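Local coordinates for protein cysteine protease (Xylella fastidiosa, PDB 3OIS) that probably cleaves peptide bonds as a cysteine protease of the papain family, and binds uridine-5'-diphosphate, at residues Y35-D41 with S122-R127; I75-N81 with R104-Y108; N110-E115 with D128-V132; P203-S209 with L279-V285. All coordinates share one frame; numbering follows the deposited sequence.

Interaction 1: residues Y35-D41 with S122-R127; sequences YIPDIAD and SGAMIR. With UDP (uridine-5'-diphosphate), chain E.
Ile-36 and Met-125 pack together where a short parallel strand pairing runs into helix 126-135 of the papain-like fold. The pairing rests on Ile-36 N, which donates to Ala-124 O at 3.0 Å. CB of Ile-36 lies against CG of Met-125, while its CD1 reaches back over Ser-122 O, 3.5 Å away. Met-125 occupies the N-cap position. Its chain is extended beyond CG and runs along the backbone of Pro-37. There SD of Met-125 takes a weak hydrogen bond from Ile-39 N at 3.5 Å.

Asp-38 meets the first turn of the helix. OD1 of Asp-38 accepts from Arg-127 N at 2.9 Å, on the syn side and somewhat out of the carboxylate plane. A water donates to both this OD1 and Ile-36 O, and accepts from Ile-126 N. The other oxygen, OD2, is held by Arg-186 and Trp-284, so the carboxylate is gripped at both ends.

Arg-127 has CG between its backbone N and carbonyl carbon (chi1 74°), and a bend at chi3 carries NH1 to Ile-39 O at 2.9 Å. Asp-41 forms a long salt bridge, OD2 to Arg-127 NH2 at 4.0 Å, with the oxygen well out of the guanidinium plane. Arg-43 also pairs with Asp-41, and Asp-44 with Arg-127. These residues line the UDP pocket, where the ribose O3' of UDP donates to Asp-41 OD2 at 2.8 Å.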
# COMPACT_ATOMS: atom_id res chain seq x y z
N TYR A 35 1.67 8.10 1.34
CA TYR A 35 0.52 7.82 2.19
C TYR A 35 0.14 9.10 2.98
O TYR A 35 0.98 9.72 3.59
CB TYR A 35 0.95 6.72 3.20
CG TYR A 35 0.13 6.62 4.47
CD1 TYR A 35 -1.24 6.22 4.47
CD2 TYR A 35 0.72 6.92 5.70
CE1 TYR A 35 -1.99 6.09 5.71
CE2 TYR A 35 -0.03 6.80 6.92
CZ TYR A 35 -1.37 6.41 6.90
OH TYR A 35 -2.05 6.26 8.15
N ILE A 36 -1.15 9.44 2.94
CA ILE A 36 -1.70 10.51 3.80
C ILE A 36 -2.69 9.80 4.71
O ILE A 36 -3.45 8.93 4.23
CB ILE A 36 -2.55 11.44 2.91
CG1 ILE A 36 -1.78 12.17 1.72
CG2 ILE A 36 -3.20 12.55 3.90
CD1 ILE A 36 -2.77 12.96 0.58
N PRO A 37 -2.67 10.06 6.03
CA PRO A 37 -3.61 9.39 6.91
C PRO A 37 -5.06 9.56 6.46
O PRO A 37 -5.46 10.62 6.03
CB PRO A 37 -3.36 10.07 8.28
CG PRO A 37 -1.88 10.51 8.15
CD PRO A 37 -1.87 11.07 6.74
N ASP A 38 -5.86 8.50 6.62
CA ASP A 38 -7.26 8.54 6.22
C ASP A 38 -8.00 9.54 7.14
O ASP A 38 -7.86 9.46 8.35
CB ASP A 38 -7.98 7.20 6.55
CG ASP A 38 -7.77 6.10 5.52
OD1 ASP A 38 -7.24 6.35 4.43
OD2 ASP A 38 -8.27 4.96 5.84
N ILE A 39 -8.91 10.31 6.55
CA ILE A 39 -10.02 10.98 7.35
C ILE A 39 -10.87 9.83 7.88
O ILE A 39 -11.17 8.87 7.12
CB ILE A 39 -10.86 11.96 6.49
CG1 ILE A 39 -11.97 12.62 7.34
CG2 ILE A 39 -11.48 11.29 5.23
CD1 ILE A 39 -12.80 13.68 6.55
N ALA A 40 -11.26 9.88 9.17
CA ALA A 40 -12.09 8.81 9.72
C ALA A 40 -13.54 8.92 9.25
O ALA A 40 -14.04 10.05 9.03
CB ALA A 40 -12.05 8.82 11.22
N ASP A 41 -14.18 7.78 9.07
CA ASP A 41 -15.57 7.72 8.71
C ASP A 41 -16.17 6.65 9.67
O ASP A 41 -15.79 5.51 9.61
CB ASP A 41 -15.72 7.35 7.20
CG ASP A 41 -17.17 7.38 6.66
OD1 ASP A 41 -18.16 7.27 7.39
OD2 ASP A 41 -17.31 7.52 5.45
N SER A 122 0.63 14.42 -4.98
CA SER A 122 0.12 14.73 -3.69
C SER A 122 0.14 13.54 -2.76
O SER A 122 -0.09 13.70 -1.56
CB SER A 122 -1.31 15.25 -3.85
OG SER A 122 -2.09 14.21 -4.45
N GLY A 123 0.32 12.32 -3.29
CA GLY A 123 0.05 11.12 -2.47
C GLY A 123 -1.49 10.95 -2.33
O GLY A 123 -2.24 11.61 -3.10
N ALA A 124 -1.92 10.06 -1.45
CA ALA A 124 -3.32 9.69 -1.35
C ALA A 124 -3.61 8.96 -0.03
O ALA A 124 -2.68 8.40 0.62
CB ALA A 124 -3.69 8.76 -2.60
N MET A 125 -4.89 8.95 0.35
CA MET A 125 -5.35 8.17 1.48
C MET A 125 -5.68 6.79 0.94
O MET A 125 -6.22 6.63 -0.15
CB MET A 125 -6.62 8.80 2.08
CG MET A 125 -6.34 10.19 2.66
SD MET A 125 -8.01 10.85 3.18
CE MET A 125 -7.43 12.41 3.90
N ILE A 126 -5.29 5.78 1.71
CA ILE A 126 -5.70 4.37 1.41
C ILE A 126 -7.19 4.23 1.15
O ILE A 126 -7.61 3.59 0.14
CB ILE A 126 -5.25 3.41 2.52
CG1 ILE A 126 -3.70 3.51 2.54
CG2 ILE A 126 -5.72 1.94 2.13
CD1 ILE A 126 -3.16 2.82 3.75
N ARG A 127 -7.97 4.92 1.98
CA ARG A 127 -9.40 4.78 1.85
C ARG A 127 -9.89 5.26 0.48
O ARG A 127 -10.92 4.78 -0.05
CB ARG A 127 -10.15 5.47 2.99
CG ARG A 127 -10.16 7.07 2.87
CD ARG A 127 -10.97 7.78 4.02
NE ARG A 127 -12.23 7.15 3.94
CZ ARG A 127 -12.80 6.38 4.88
NH1 ARG A 127 -12.38 6.37 6.18
NH2 ARG A 127 -13.89 5.69 4.52
N1 UDP E . -18.00 1.21 3.51
C2 UDP E . -17.06 0.35 4.00
N3 UDP E . -16.87 -0.86 3.33
C4 UDP E . -17.59 -1.17 2.22
C5 UDP E . -18.59 -0.30 1.73
C6 UDP E . -18.69 0.95 2.36
O2 UDP E . -16.39 0.58 4.96
O4 UDP E . -17.41 -2.33 1.73
C1' UDP E . -18.25 2.44 4.35
C2' UDP E . -17.16 3.48 4.26
O2' UDP E . -17.21 4.17 5.52
C3' UDP E . -17.74 4.33 3.20
C4' UDP E . -19.24 4.37 3.59
O4' UDP E . -19.52 3.02 4.02
O3' UDP E . -17.18 5.63 3.36
C5' UDP E . -20.08 4.82 2.40
O5' UDP E . -19.91 3.85 1.37
PA UDP E . -20.84 3.69 0.17
O1A UDP E . -20.25 2.91 -0.94
O2A UDP E . -22.21 3.27 0.59
O3A UDP E . -20.91 5.26 -0.26
PB UDP E . -21.42 6.06 -1.57
O1B UDP E . -22.34 7.09 -1.11
O2B UDP E . -20.20 6.54 -2.17
O3B UDP E . -22.12 5.18 -2.57
O HOH W 1 -4.62 6.44 4.26

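Interaction 2: residues I75-N81 with R104-Y108; sequences IGSCTAN and RLFIY
The ring of Tyr-108 lies with one face against Ser-77, in the residues that lead into helix 78-93. CA of Ser-77 stands over the centre of the Tyr-108 ring at 4.2 Å, only 4° off the normal, which makes a CH-pi contact. CB of Ser-77 is over the same face. With chi1 at -171°, Tyr-108 points its ring away from helix 104-114 and into the Ile-75 to Ser-77 loop. CE1 of Tyr-108 comes to 3.3 Å from Gly-76 O, at the centre of an inverse gamma turn. The phenol oxygen goes on to bond with Asp-121 and Gly-123.

Ala-80 brings the two helices together. CB of Ala-80 points at helix 104-114 and touches Arg-104 O at 3.4 Å, with CG2 of Ile-107 and CB of Tyr-108 beside it. On the loop side, Ile-75 and Leu-105 cross at about a right angle. Their methyl groups meet, CD1 of Ile-75 to CD2 of Leu-105 at 3.7 Å.

Asn-81 and Arg-104 meet at the other end. The amide sits at the edge of the guanidinium, with the two planes 84° apart. Arg-104 also forms a salt bridge with Glu-141 and a cation-pi contact with Tyr-146.

Cys-78 turns away toward His-237, probably the catalytic pair as in papain relatives. The chemistry is mainly apolar and CH-pi in a buried setting. Fit of shape therefore does most of the joining, while the polar ends of Tyr-108, Ser-77 and Arg-104 bond to residues beyond the two segments.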
# COMPACT_ATOMS: atom_id res chain seq x y z
N ILE A 75 7.63 8.75 -7.76
CA ILE A 75 6.36 9.42 -7.43
C ILE A 75 5.73 8.85 -6.13
O ILE A 75 6.17 7.82 -5.58
CB ILE A 75 5.40 9.30 -8.65
CG1 ILE A 75 5.02 7.81 -8.97
CG2 ILE A 75 5.89 10.19 -9.80
CD1 ILE A 75 3.85 7.74 -10.12
N GLY A 76 4.62 9.48 -5.70
CA GLY A 76 4.01 9.20 -4.37
C GLY A 76 2.86 8.22 -4.43
O GLY A 76 1.74 8.47 -3.90
N SER A 77 3.12 7.10 -5.15
CA SER A 77 2.08 6.20 -5.51
C SER A 77 2.02 4.98 -4.60
O SER A 77 1.46 3.95 -5.00
CB SER A 77 2.25 5.83 -7.01
OG SER A 77 3.49 5.15 -7.15
N CYS A 78 2.58 5.08 -3.40
CA CYS A 78 2.68 3.85 -2.55
C CYS A 78 1.29 3.24 -2.28
O CYS A 78 1.17 1.97 -2.27
CB CYS A 78 3.37 4.06 -1.17
SG CYS A 78 2.49 5.33 -0.18
N THR A 79 0.25 4.07 -2.01
CA THR A 79 -1.05 3.50 -1.75
C THR A 79 -1.49 2.68 -2.98
O THR A 79 -2.07 1.61 -2.78
CB THR A 79 -2.12 4.51 -1.34
OG1 THR A 79 -2.39 5.38 -2.46
CG2 THR A 79 -1.62 5.31 -0.15
N ALA A 80 -1.25 3.14 -4.23
CA ALA A 80 -1.70 2.39 -5.41
C ALA A 80 -0.88 1.13 -5.60
O ALA A 80 -1.39 0.11 -6.19
CB ALA A 80 -1.50 3.25 -6.59
N ASN A 81 0.39 1.19 -5.19
CA ASN A 81 1.26 0.00 -5.27
C ASN A 81 0.87 -1.10 -4.29
O ASN A 81 0.77 -2.30 -4.68
CB ASN A 81 2.74 0.36 -5.08
CG ASN A 81 3.34 0.99 -6.31
OD1 ASN A 81 2.98 2.16 -6.71
ND2 ASN A 81 4.22 0.27 -6.94
N ARG A 104 -1.33 0.73 -11.69
CA ARG A 104 -1.07 1.58 -10.50
C ARG A 104 -1.38 3.03 -10.79
O ARG A 104 -1.94 3.72 -9.94
CB ARG A 104 0.37 1.41 -10.08
CG ARG A 104 0.58 -0.01 -9.39
CD ARG A 104 2.09 -0.32 -9.27
NE ARG A 104 2.78 -0.49 -10.56
CZ ARG A 104 4.08 -0.30 -10.80
NH1 ARG A 104 4.92 0.15 -9.87
NH2 ARG A 104 4.54 -0.54 -12.09
N LEU A 105 -1.08 3.49 -12.02
CA LEU A 105 -1.37 4.91 -12.30
C LEU A 105 -2.87 5.12 -12.47
O LEU A 105 -3.34 6.17 -12.15
CB LEU A 105 -0.71 5.38 -13.59
CG LEU A 105 0.81 5.57 -13.49
CD1 LEU A 105 1.28 6.24 -14.80
CD2 LEU A 105 1.16 6.49 -12.28
N PHE A 106 -3.61 4.08 -12.95
CA PHE A 106 -5.07 4.22 -12.98
C PHE A 106 -5.60 4.46 -11.51
O PHE A 106 -6.50 5.31 -11.26
CB PHE A 106 -5.74 2.94 -13.52
CG PHE A 106 -7.24 3.04 -13.61
CD1 PHE A 106 -7.83 3.55 -14.78
CD2 PHE A 106 -8.07 2.63 -12.54
CE1 PHE A 106 -9.19 3.64 -14.86
CE2 PHE A 106 -9.46 2.74 -12.62
CZ PHE A 106 -10.00 3.27 -13.83
N ILE A 107 -5.12 3.69 -10.57
CA ILE A 107 -5.54 3.90 -9.19
C ILE A 107 -5.13 5.30 -8.75
O ILE A 107 -5.96 6.00 -8.20
CB ILE A 107 -5.06 2.82 -8.23
CG1 ILE A 107 -5.64 1.43 -8.62
CG2 ILE A 107 -5.38 3.10 -6.71
CD1 ILE A 107 -4.85 0.37 -7.98
N TYR A 108 -3.87 5.65 -8.94
CA TYR A 108 -3.30 6.91 -8.40
C TYR A 108 -4.00 8.13 -9.03
O TYR A 108 -4.23 9.12 -8.37
CB TYR A 108 -1.76 6.94 -8.57
CG TYR A 108 -1.06 8.10 -7.85
CD1 TYR A 108 -1.45 8.48 -6.52
CD2 TYR A 108 0.05 8.73 -8.45
CE1 TYR A 108 -0.75 9.52 -5.85
CE2 TYR A 108 0.72 9.81 -7.83
CZ TYR A 108 0.28 10.19 -6.53
OH TYR A 108 0.99 11.19 -5.93

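Interaction 3: residues N110-E115 with D128-V132; sequences NERKIE and DGIKV. With UDP (uridine-5'-diphosphate), chain E.
Segments 110-114 and 128-132 are helical and cross at 117°, their axes 8.7 Å apart, with Glu-111 nearest to Gly-129. Gly-129 has no side chain, and Glu-111 lies directly over it. The glutamate is extended beyond CG, and OE2 of Glu-111 lies 3.1 Å from Gly-129 CA. Thr-79 hydrogen-bonds the same OE2.

About one turn further along, Val-132 faces Asn-110. CG2 of Val-132 touches Asn-110 CB at 3.7 Å and lies close to the backbone N of Glu-111. The Asn-110 amide bonds to Tyr-173 and Phe-106 O. Ile-114 lies obliquely across Asp-128. CG2 of Ile-114 rests against Asp-128 OD1 at 3.6 Å. CD1 of Ile-114 is 4.3 Å from Val-132 CG2. The same methyl also reaches Lys-131 CB. Glu-115 touches mainly through CB, 3.3 Å from Asp-128 OD2. The two carboxylates are nearly parallel, with Glu-115 OE1 4.8 Å from Asp-128 OD2. Their like charges might raise the proton affinity of one of them.

Lys-131 leaves the contact after CB. A bend at chi2 (91°) turns it toward UDP, where Lys-131 NZ donates to the phosphate oxygen O2B at 2.7 Å and weakly to O3A. Lys-135, one turn on, also bonds the nucleotide.

Helix 126-135 thus has helix 104-114 on one side. From another side Ile-130 packs on Trp-284 and Ile-286 of strand 280-287, while Glu-111 and Glu-115 touch strand 124-125.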
# COMPACT_ATOMS: atom_id res chain seq x y z
N ASN A 110 -7.13 8.32 -10.21
CA ASN A 110 -8.41 8.45 -9.66
C ASN A 110 -8.43 8.79 -8.18
O ASN A 110 -9.33 9.50 -7.74
CB ASN A 110 -9.25 7.21 -10.04
CG ASN A 110 -9.58 7.24 -11.55
OD1 ASN A 110 -10.26 8.11 -12.02
ND2 ASN A 110 -9.03 6.29 -12.29
N GLU A 111 -7.44 8.34 -7.40
CA GLU A 111 -7.38 8.78 -6.00
C GLU A 111 -7.29 10.31 -5.94
O GLU A 111 -7.92 10.90 -5.12
CB GLU A 111 -6.13 8.24 -5.29
CG GLU A 111 -6.18 6.77 -5.02
CD GLU A 111 -4.84 6.20 -4.56
OE1 GLU A 111 -3.81 6.49 -5.15
OE2 GLU A 111 -4.88 5.50 -3.50
N ARG A 112 -6.54 10.93 -6.84
CA ARG A 112 -6.27 12.39 -6.76
C ARG A 112 -7.47 13.20 -7.35
O ARG A 112 -7.48 14.38 -7.26
CB ARG A 112 -4.98 12.71 -7.46
CG ARG A 112 -3.83 12.21 -6.44
CD ARG A 112 -2.45 12.47 -7.03
NE ARG A 112 -2.40 11.57 -8.14
CZ ARG A 112 -1.94 11.89 -9.31
NH1 ARG A 112 -1.37 13.10 -9.49
NH2 ARG A 112 -1.99 10.96 -10.25
N LYS A 113 -8.45 12.52 -7.93
CA LYS A 113 -9.79 13.13 -8.23
C LYS A 113 -10.59 13.30 -6.97
O LYS A 113 -11.50 14.17 -6.91
CB LYS A 113 -10.60 12.25 -9.22
CG LYS A 113 -9.89 12.14 -10.61
CD LYS A 113 -9.74 13.47 -11.39
CE LYS A 113 -11.08 13.99 -11.90
NZ LYS A 113 -10.91 15.44 -12.41
N ILE A 114 -10.35 12.49 -5.94
CA ILE A 114 -11.06 12.60 -4.69
C ILE A 114 -10.39 13.60 -3.71
O ILE A 114 -11.06 14.52 -3.15
CB ILE A 114 -11.15 11.19 -3.94
CG1 ILE A 114 -11.92 10.26 -4.87
CG2 ILE A 114 -11.93 11.36 -2.70
CD1 ILE A 114 -11.82 8.75 -4.48
N GLU A 115 -9.08 13.40 -3.54
CA GLU A 115 -8.30 14.21 -2.61
C GLU A 115 -6.89 14.40 -3.21
O GLU A 115 -6.29 13.41 -3.68
CB GLU A 115 -8.25 13.42 -1.29
CG GLU A 115 -7.33 14.05 -0.21
CD GLU A 115 -8.06 14.95 0.76
OE1 GLU A 115 -9.28 14.78 1.04
OE2 GLU A 115 -7.37 15.79 1.42
N ASP A 128 -9.18 6.21 -0.11
CA ASP A 128 -9.57 6.73 -1.42
C ASP A 128 -9.12 5.78 -2.57
O ASP A 128 -9.86 5.57 -3.51
CB ASP A 128 -8.94 8.12 -1.65
CG ASP A 128 -9.62 9.17 -0.79
OD1 ASP A 128 -10.76 8.90 -0.30
OD2 ASP A 128 -9.02 10.26 -0.61
N GLY A 129 -7.96 5.15 -2.40
CA GLY A 129 -7.57 4.07 -3.35
C GLY A 129 -8.62 2.96 -3.29
O GLY A 129 -8.96 2.41 -4.31
N ILE A 130 -9.07 2.62 -2.08
CA ILE A 130 -10.12 1.60 -1.93
C ILE A 130 -11.45 2.02 -2.55
O ILE A 130 -12.09 1.25 -3.24
CB ILE A 130 -10.23 1.22 -0.47
CG1 ILE A 130 -8.99 0.44 -0.09
CG2 ILE A 130 -11.45 0.28 -0.19
CD1 ILE A 130 -8.94 0.22 1.47
N LYS A 131 -11.84 3.27 -2.37
CA LYS A 131 -13.00 3.79 -3.06
C LYS A 131 -12.92 3.64 -4.60
O LYS A 131 -13.92 3.26 -5.24
CB LYS A 131 -13.21 5.24 -2.72
CG LYS A 131 -14.66 5.71 -3.07
CD LYS A 131 -15.64 5.54 -1.93
CE LYS A 131 -16.98 6.02 -2.31
NZ LYS A 131 -17.87 5.58 -1.24
N VAL A 132 -11.77 3.98 -5.20
CA VAL A 132 -11.51 3.77 -6.62
C VAL A 132 -11.74 2.29 -6.97
O VAL A 132 -12.51 1.99 -7.85
CB VAL A 132 -10.08 4.15 -7.04
CG1 VAL A 132 -9.82 3.81 -8.48
CG2 VAL A 132 -9.83 5.66 -6.78
N1 UDP E . -18.00 1.21 3.51
C2 UDP E . -17.06 0.35 4.00
N3 UDP E . -16.87 -0.86 3.33
C4 UDP E . -17.59 -1.17 2.22
C5 UDP E . -18.59 -0.30 1.73
C6 UDP E . -18.69 0.95 2.36
O2 UDP E . -16.39 0.58 4.96
O4 UDP E . -17.41 -2.33 1.73
C1' UDP E . -18.25 2.44 4.35
C2' UDP E . -17.16 3.48 4.26
O2' UDP E . -17.21 4.17 5.52
C3' UDP E . -17.74 4.33 3.20
C4' UDP E . -19.24 4.37 3.59
O4' UDP E . -19.52 3.02 4.02
O3' UDP E . -17.18 5.63 3.36
C5' UDP E . -20.08 4.82 2.40
O5' UDP E . -19.91 3.85 1.37
PA UDP E . -20.84 3.69 0.17
O1A UDP E . -20.25 2.91 -0.94
O2A UDP E . -22.21 3.27 0.59
O3A UDP E . -20.91 5.26 -0.26
PB UDP E . -21.42 6.06 -1.57
O1B UDP E . -22.34 7.09 -1.11
O2B UDP E . -20.20 6.54 -2.17
O3B UDP E . -22.12 5.18 -2.57

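Interaction 4: residues P203-S209 with L279-V285; sequences PFVFGFS and LADDFWV
Phe-206 and Phe-283 lie side by side and point the same way, in the tight half of an antiparallel strand pair. Their planes are only 11° apart, but the rings are slid so that they barely overlap. CE1 of Phe-283 reaches CG of Phe-206 at 3.5 Å, and its CD1 meets CB of Phe-206 at 3.4 Å. Phe-204 completes the aromatic cluster. CE1 of Phe-204 comes to the edge of the Phe-283 ring, 3.7 Å from CD1 of Phe-283, with the planes at 61°. Both Phe-204 and Phe-206 hold CG between backbone N and carbonyl carbon, which sets their rings alongside Phe-283. Ala-280 CB closes the row against Phe-206 and Phe-208.

Val-205 and Trp-284 form a hydrogen-bonded pair, N to O at 2.9 Å in both directions. Gly-207 and Asp-281 form another. Between them the register slips by one residue, a beta bulge at Asp-282, whose backbone has positive phi. Asp-282 O there accepts a CA-H contact from Phe-206 CA at 3.3 Å. The side chain of Asp-282 turns out to Tyr-35 and Arg-186.

Toward the Ser-209 and Leu-279 end the contact is looser. Ser-209 N still bonds Leu-279 O at 2.9 Å, but the side chains of Ser-209 and Leu-279, and of nearby Asp-281, are partly exposed and make little contact across the pair. On the face opposite the phenylalanines, Trp-284 leads to Asp-38, Tyr-184 and helix 126-135, close to the bound UDP. Such a curled antiparallel sheet, set against a helical half, is the beta domain of the papain-like fold.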
# COMPACT_ATOMS: atom_id res chain seq x y z
N PRO A 203 -4.00 -10.94 3.14
CA PRO A 203 -3.06 -9.83 3.37
C PRO A 203 -3.86 -8.56 3.74
O PRO A 203 -5.05 -8.45 3.41
CB PRO A 203 -2.48 -9.58 1.98
CG PRO A 203 -2.64 -10.76 1.33
CD PRO A 203 -4.09 -11.21 1.71
N PHE A 204 -3.13 -7.57 4.29
CA PHE A 204 -3.80 -6.26 4.51
C PHE A 204 -2.83 -5.16 4.14
O PHE A 204 -1.61 -5.37 4.09
CB PHE A 204 -4.23 -6.17 6.02
CG PHE A 204 -3.11 -6.32 6.99
CD1 PHE A 204 -2.31 -5.24 7.37
CD2 PHE A 204 -2.94 -7.54 7.66
CE1 PHE A 204 -1.26 -5.41 8.26
CE2 PHE A 204 -1.88 -7.68 8.65
CZ PHE A 204 -1.09 -6.59 8.95
N VAL A 205 -3.40 -4.00 3.80
CA VAL A 205 -2.60 -2.82 3.51
C VAL A 205 -2.68 -1.93 4.70
O VAL A 205 -3.67 -1.96 5.43
CB VAL A 205 -3.07 -2.01 2.29
CG1 VAL A 205 -2.81 -2.79 1.01
CG2 VAL A 205 -4.52 -1.56 2.47
N PHE A 206 -1.57 -1.21 4.95
CA PHE A 206 -1.57 -0.21 6.01
C PHE A 206 -0.55 0.83 5.75
O PHE A 206 0.24 0.72 4.82
CB PHE A 206 -1.32 -0.86 7.37
CG PHE A 206 0.09 -1.33 7.57
CD1 PHE A 206 0.53 -2.54 6.93
CD2 PHE A 206 0.98 -0.59 8.32
CE1 PHE A 206 1.88 -2.98 7.16
CE2 PHE A 206 2.32 -0.97 8.54
CZ PHE A 206 2.78 -2.21 7.98
N GLY A 207 -0.63 1.91 6.54
CA GLY A 207 0.19 3.10 6.36
C GLY A 207 1.13 3.21 7.55
O GLY A 207 0.81 2.78 8.68
N PHE A 208 2.31 3.76 7.38
CA PHE A 208 3.11 3.98 8.54
C PHE A 208 4.07 5.17 8.37
O PHE A 208 4.40 5.59 7.22
CB PHE A 208 3.90 2.69 8.92
CG PHE A 208 4.91 2.21 7.90
CD1 PHE A 208 4.52 1.47 6.74
CD2 PHE A 208 6.28 2.45 8.10
CE1 PHE A 208 5.52 0.94 5.86
CE2 PHE A 208 7.27 1.92 7.23
CZ PHE A 208 6.88 1.21 6.09
N SER A 209 4.57 5.69 9.49
CA SER A 209 5.60 6.74 9.39
C SER A 209 6.94 6.12 9.20
O SER A 209 7.29 5.17 9.95
CB SER A 209 5.59 7.59 10.66
OG SER A 209 4.37 8.33 10.68
N LEU A 279 2.81 5.16 15.09
CA LEU A 279 3.73 4.71 14.04
C LEU A 279 3.03 4.11 12.84
O LEU A 279 3.54 4.21 11.73
CB LEU A 279 4.74 3.64 14.55
CG LEU A 279 5.79 4.19 15.50
CD1 LEU A 279 6.63 3.03 16.08
CD2 LEU A 279 6.72 5.13 14.81
N ALA A 280 1.90 3.44 13.06
CA ALA A 280 1.21 2.80 11.91
C ALA A 280 -0.27 3.04 12.05
O ALA A 280 -0.74 3.26 13.18
CB ALA A 280 1.58 1.30 11.87
N ASP A 281 -1.05 2.99 11.00
CA ASP A 281 -2.47 3.18 11.12
C ASP A 281 -3.11 2.69 9.81
O ASP A 281 -2.41 2.29 8.88
CB ASP A 281 -2.71 4.66 11.35
CG ASP A 281 -4.13 5.00 11.78
OD1 ASP A 281 -4.34 6.26 11.85
OD2 ASP A 281 -4.95 4.13 12.12
N ASP A 282 -4.44 2.73 9.70
CA ASP A 282 -5.17 2.57 8.44
C ASP A 282 -4.92 1.19 7.82
O ASP A 282 -4.53 1.06 6.66
CB ASP A 282 -4.96 3.75 7.45
CG ASP A 282 -5.41 5.09 8.06
OD1 ASP A 282 -6.45 5.07 8.79
OD2 ASP A 282 -4.61 6.08 8.00
N PHE A 283 -5.22 0.20 8.65
CA PHE A 283 -5.12 -1.23 8.26
C PHE A 283 -6.43 -1.62 7.57
O PHE A 283 -7.47 -1.51 8.20
CB PHE A 283 -5.00 -2.06 9.54
CG PHE A 283 -3.74 -1.78 10.34
CD1 PHE A 283 -2.57 -2.46 10.05
CD2 PHE A 283 -3.69 -0.74 11.25
CE1 PHE A 283 -1.40 -2.19 10.67
CE2 PHE A 283 -2.46 -0.42 11.93
CZ PHE A 283 -1.32 -1.18 11.68
N TRP A 284 -6.38 -2.05 6.32
CA TRP A 284 -7.61 -2.37 5.50
C TRP A 284 -7.42 -3.68 4.78
O TRP A 284 -6.27 -4.00 4.30
CB TRP A 284 -7.78 -1.39 4.38
CG TRP A 284 -8.29 -0.03 4.84
CD1 TRP A 284 -7.55 1.09 4.97
CD2 TRP A 284 -9.68 0.34 5.06
NE1 TRP A 284 -8.41 2.19 5.29
CE2 TRP A 284 -9.70 1.73 5.33
CE3 TRP A 284 -10.90 -0.36 4.98
CZ2 TRP A 284 -10.90 2.42 5.58
CZ3 TRP A 284 -12.12 0.31 5.30
CH2 TRP A 284 -12.09 1.68 5.58
N VAL A 285 -8.55 -4.38 4.67
CA VAL A 285 -8.67 -5.66 3.88
C VAL A 285 -9.68 -5.43 2.79
O VAL A 285 -10.74 -4.81 3.04
CB VAL A 285 -9.21 -6.80 4.75
CG1 VAL A 285 -9.20 -8.14 3.97
CG2 VAL A 285 -8.43 -6.90 5.98

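From the N terminus, segment 35-41 waits for its partner until 122-127. Interaction 1 therefore closes a long loop, and interaction 2 (75-81 with 104-108) is nested inside it. Interaction 3 opens at 110-115, within that loop, and closes at 128-132, beyond it, so interactions 1 and 3 cross. Interaction 4 follows in series and closes its own loop between 203-209 and 279-285. Helix 104-114 serves interactions 2 and 3, which meet at Thr-79 and Glu-111. Helix 126-135 serves interactions 1 and 3, and both reach UDP. Tyr-35 with Asp-282, and Asp-38 with Trp-284, tie interaction 1 to interaction 4, joining the helical half to the sheet.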